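Local coordinates for protein XPF endonuclease (Aeropyrum pernix, PDB 2BGW) that probably cuts DNA near junctions between single and double strands, as a metal-dependent, structure-specific endonuclease linked to nucleotide excision repair, at residues D47-F59 against Y79-P92. Sequence-based numbering, arbitrary orientation.
Sequences DSIIVERKTSSDF and YETVFIIVEGPPVP. With MG (magnesium ion), chain E; SO4 (sulfate ion), chain G.
Strands 49-55 and 81-87 run side by side in the same direction, their axes approaching to 4.5 Å and 22° from parallel, between strands 43-46 and 116-120 in the mixed sheet of this ERCC4 nuclease domain, a member of the PD-(D/E)XK clan. The pair illustrates a beta-alpha-beta crossover: helices 56-65 and 67-78 supply the link from one parallel strand to the next. I50, E52 and K54 each donate an amide N-H to the second strand and return a carbonyl; the bond from F83 N to I50 O is 3.0 Å. At the entry, Y79 lies with one ring face against I50, whose CB sits 3.7 Å from the ring centroid in a CH-pi contact. On the opposite face of the sheet, I49 CG2 meets the F83 ring at its edge, 3.6 Å from CD1, and V51 CG1 touches I85 CD1. E52, on the face with I50 and K54, covered by helix 67-78, turns away from the second strand: its chain bends at chi2 (41°), and OE2 binds the magnesium ion at 2.3 Å with D42 OD2, while R53 O lies 2.6 Å from the ion. R53, extended on the other face, forms a salt bridge with E87, whose OE1 is also held by T126. The two planar groups are turned 58° apart, while R53 NH1 donates to sulfate O1 at 2.8 Å and R53 NE reaches E87 OE1 at 3.2 Å from above the carboxylate plane.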
# COMPACT_ATOMS: atom_id res chain seq x y z
N ASP A 47 -2.60 -10.00 5.26
CA ASP A 47 -4.00 -9.59 5.05
C ASP A 47 -4.16 -8.08 4.85
O ASP A 47 -5.16 -7.63 4.31
CB ASP A 47 -4.99 -10.13 6.11
CG ASP A 47 -6.48 -9.91 5.68
OD1 ASP A 47 -6.97 -10.63 4.75
OD2 ASP A 47 -7.15 -8.99 6.25
N SER A 48 -3.17 -7.31 5.25
CA SER A 48 -3.32 -5.87 5.21
C SER A 48 -2.10 -5.15 4.65
O SER A 48 -1.95 -3.94 4.85
CB SER A 48 -3.59 -5.38 6.62
OG SER A 48 -2.73 -6.08 7.50
N ILE A 49 -1.25 -5.90 3.95
CA ILE A 49 -0.13 -5.32 3.23
C ILE A 49 -0.21 -5.62 1.74
O ILE A 49 -0.10 -6.77 1.32
CB ILE A 49 1.20 -5.81 3.80
CG1 ILE A 49 1.29 -5.43 5.28
CG2 ILE A 49 2.32 -5.23 2.98
CD1 ILE A 49 2.59 -5.73 5.99
N ILE A 50 -0.40 -4.58 0.93
CA ILE A 50 -0.36 -4.75 -0.51
C ILE A 50 0.94 -4.13 -1.03
O ILE A 50 1.43 -3.14 -0.46
CB ILE A 50 -1.62 -4.15 -1.21
CG1 ILE A 50 -1.73 -4.60 -2.65
CG2 ILE A 50 -1.61 -2.65 -1.18
CD1 ILE A 50 -2.29 -5.93 -2.81
N VAL A 51 1.48 -4.72 -2.09
CA VAL A 51 2.72 -4.29 -2.71
C VAL A 51 2.47 -4.03 -4.19
O VAL A 51 1.85 -4.85 -4.89
CB VAL A 51 3.82 -5.39 -2.57
CG1 VAL A 51 5.01 -5.13 -3.51
CG2 VAL A 51 4.30 -5.48 -1.15
N GLU A 52 2.96 -2.89 -4.65
CA GLU A 52 2.84 -2.46 -6.03
C GLU A 52 4.26 -2.35 -6.50
O GLU A 52 5.04 -1.64 -5.90
CB GLU A 52 2.09 -1.11 -6.08
CG GLU A 52 1.95 -0.38 -7.42
CD GLU A 52 1.63 -1.31 -8.59
OE1 GLU A 52 0.78 -2.22 -8.47
OE2 GLU A 52 2.25 -1.11 -9.67
N ARG A 53 4.62 -3.10 -7.53
CA ARG A 53 6.01 -3.13 -8.01
C ARG A 53 6.12 -2.27 -9.24
O ARG A 53 5.32 -2.40 -10.15
CB ARG A 53 6.45 -4.54 -8.38
CG ARG A 53 7.85 -4.61 -8.91
CD ARG A 53 8.07 -5.90 -9.65
NE ARG A 53 9.34 -5.94 -10.38
CZ ARG A 53 9.45 -6.06 -11.70
NH1 ARG A 53 8.37 -6.16 -12.46
NH2 ARG A 53 10.65 -6.09 -12.28
N LYS A 54 7.13 -1.41 -9.26
CA LYS A 54 7.36 -0.50 -10.38
C LYS A 54 8.84 -0.30 -10.63
O LYS A 54 9.60 -0.04 -9.70
CB LYS A 54 6.71 0.83 -10.04
CG LYS A 54 5.71 1.24 -11.04
CD LYS A 54 4.46 1.69 -10.39
CE LYS A 54 3.32 1.38 -11.32
NZ LYS A 54 2.22 2.27 -10.96
N THR A 55 9.24 -0.46 -11.89
CA THR A 55 10.60 -0.11 -12.33
C THR A 55 10.76 1.41 -12.21
O THR A 55 9.78 2.16 -12.38
CB THR A 55 10.83 -0.42 -13.80
OG1 THR A 55 9.75 0.14 -14.55
CG2 THR A 55 10.92 -1.92 -14.07
N SER A 56 11.97 1.88 -11.91
CA SER A 56 12.09 3.30 -11.65
C SER A 56 11.44 4.09 -12.78
O SER A 56 10.76 5.10 -12.53
CB SER A 56 13.52 3.74 -11.42
OG SER A 56 14.40 3.02 -12.25
N SER A 57 11.62 3.62 -14.02
CA SER A 57 11.06 4.36 -15.14
C SER A 57 9.51 4.31 -15.26
O SER A 57 8.89 5.34 -15.57
CB SER A 57 11.80 4.14 -16.47
OG SER A 57 12.01 2.78 -16.72
N ASP A 58 8.89 3.17 -15.00
CA ASP A 58 7.42 3.16 -14.88
C ASP A 58 6.95 4.03 -13.73
O ASP A 58 5.90 4.67 -13.82
CB ASP A 58 6.90 1.76 -14.71
CG ASP A 58 7.07 0.96 -15.93
OD1 ASP A 58 7.26 1.58 -16.98
OD2 ASP A 58 7.03 -0.28 -15.86
N PHE A 59 7.72 4.08 -12.66
CA PHE A 59 7.36 5.04 -11.64
C PHE A 59 7.24 6.41 -12.26
O PHE A 59 6.20 7.07 -12.11
CB PHE A 59 8.35 5.09 -10.50
CG PHE A 59 7.91 5.98 -9.40
CD1 PHE A 59 7.02 5.53 -8.45
CD2 PHE A 59 8.37 7.28 -9.32
CE1 PHE A 59 6.60 6.36 -7.41
CE2 PHE A 59 7.96 8.12 -8.29
CZ PHE A 59 7.08 7.66 -7.34
N TYR A 79 -6.04 -0.89 1.57
CA TYR A 79 -5.18 -1.69 2.40
C TYR A 79 -4.62 -0.85 3.45
O TYR A 79 -4.43 0.35 3.29
CB TYR A 79 -4.08 -2.31 1.60
CG TYR A 79 -4.62 -3.33 0.67
CD1 TYR A 79 -5.17 -2.96 -0.54
CD2 TYR A 79 -4.64 -4.67 1.02
CE1 TYR A 79 -5.69 -3.91 -1.40
CE2 TYR A 79 -5.16 -5.63 0.17
CZ TYR A 79 -5.68 -5.24 -1.04
OH TYR A 79 -6.20 -6.15 -1.91
N GLU A 80 -4.33 -1.46 4.58
CA GLU A 80 -3.94 -0.64 5.70
C GLU A 80 -2.47 -0.16 5.58
O GLU A 80 -2.07 0.83 6.18
CB GLU A 80 -4.30 -1.37 7.00
CG GLU A 80 -3.21 -2.14 7.66
CD GLU A 80 -2.92 -1.55 9.04
OE1 GLU A 80 -2.99 -0.28 9.16
OE2 GLU A 80 -2.64 -2.33 10.00
N THR A 81 -1.71 -0.87 4.75
CA THR A 81 -0.30 -0.65 4.57
C THR A 81 0.01 -0.86 3.11
O THR A 81 -0.23 -1.93 2.55
CB THR A 81 0.51 -1.62 5.47
OG1 THR A 81 0.30 -1.29 6.84
CG2 THR A 81 1.99 -1.53 5.20
N VAL A 82 0.53 0.17 2.47
CA VAL A 82 0.83 0.10 1.04
C VAL A 82 2.31 0.30 0.81
O VAL A 82 2.87 1.31 1.20
CB VAL A 82 0.05 1.22 0.24
CG1 VAL A 82 0.27 1.05 -1.22
CG2 VAL A 82 -1.42 1.16 0.53
N PHE A 83 2.95 -0.66 0.17
CA PHE A 83 4.35 -0.49 -0.21
C PHE A 83 4.39 -0.34 -1.67
O PHE A 83 3.84 -1.20 -2.38
CB PHE A 83 5.21 -1.70 0.18
CG PHE A 83 5.51 -1.77 1.64
CD1 PHE A 83 4.86 -2.67 2.45
CD2 PHE A 83 6.45 -0.90 2.21
CE1 PHE A 83 5.15 -2.72 3.80
CE2 PHE A 83 6.74 -0.94 3.58
CZ PHE A 83 6.09 -1.84 4.37
N ILE A 84 4.99 0.74 -2.14
CA ILE A 84 5.41 0.81 -3.55
C ILE A 84 6.88 0.57 -3.60
O ILE A 84 7.65 1.24 -2.91
CB ILE A 84 5.11 2.14 -4.20
CG1 ILE A 84 3.60 2.29 -4.40
CG2 ILE A 84 5.83 2.19 -5.53
CD1 ILE A 84 3.13 3.70 -4.50
N ILE A 85 7.27 -0.42 -4.38
CA ILE A 85 8.67 -0.77 -4.47
C ILE A 85 9.18 -0.26 -5.78
O ILE A 85 8.70 -0.68 -6.84
CB ILE A 85 8.91 -2.30 -4.41
CG1 ILE A 85 8.71 -2.81 -2.98
CG2 ILE A 85 10.30 -2.64 -4.95
CD1 ILE A 85 8.56 -4.30 -2.90
N VAL A 86 10.15 0.64 -5.72
CA VAL A 86 10.72 1.18 -6.94
C VAL A 86 12.03 0.48 -7.28
O VAL A 86 13.03 0.52 -6.54
CB VAL A 86 10.87 2.68 -6.87
CG1 VAL A 86 11.39 3.19 -8.18
CG2 VAL A 86 9.51 3.34 -6.54
N GLU A 87 12.00 -0.20 -8.42
CA GLU A 87 13.08 -1.05 -8.86
C GLU A 87 13.98 -0.34 -9.88
O GLU A 87 13.54 -0.03 -11.02
CB GLU A 87 12.47 -2.31 -9.47
CG GLU A 87 13.43 -3.32 -10.05
CD GLU A 87 12.71 -4.62 -10.32
OE1 GLU A 87 12.25 -5.25 -9.33
OE2 GLU A 87 12.59 -5.02 -11.51
N GLY A 88 15.24 -0.11 -9.50
CA GLY A 88 16.17 0.62 -10.33
C GLY A 88 16.37 2.02 -9.77
O GLY A 88 15.71 2.41 -8.82
N PRO A 89 17.29 2.79 -10.37
CA PRO A 89 17.64 4.10 -9.85
C PRO A 89 16.46 5.02 -9.78
O PRO A 89 15.67 5.10 -10.72
CB PRO A 89 18.64 4.61 -10.88
CG PRO A 89 19.24 3.38 -11.41
CD PRO A 89 18.07 2.48 -11.57
N PRO A 90 16.32 5.70 -8.66
CA PRO A 90 15.19 6.56 -8.41
C PRO A 90 14.91 7.45 -9.58
O PRO A 90 13.76 7.61 -9.93
CB PRO A 90 15.65 7.37 -7.22
CG PRO A 90 16.50 6.40 -6.46
CD PRO A 90 17.26 5.68 -7.52
N VAL A 91 15.94 8.01 -10.20
CA VAL A 91 15.80 8.89 -11.37
C VAL A 91 16.54 8.26 -12.54
O VAL A 91 17.77 8.28 -12.60
CB VAL A 91 16.46 10.26 -11.14
CG1 VAL A 91 16.13 11.18 -12.28
CG2 VAL A 91 16.04 10.85 -9.80
N PRO A 92 15.81 7.70 -13.50
CA PRO A 92 16.50 7.12 -14.64
C PRO A 92 17.13 8.23 -15.51
O PRO A 92 16.70 9.40 -15.45
CB PRO A 92 15.37 6.44 -15.41
CG PRO A 92 14.19 6.46 -14.52
CD PRO A 92 14.35 7.62 -13.63
MG MG E . 2.88 -2.80 -11.06
S SO4 G . 8.91 -6.51 -15.95
O1 SO4 G . 8.07 -7.25 -15.01
O2 SO4 G . 8.56 -5.09 -15.83
O3 SO4 G . 10.33 -6.69 -15.62
O4 SO4 G . 8.64 -7.08 -17.28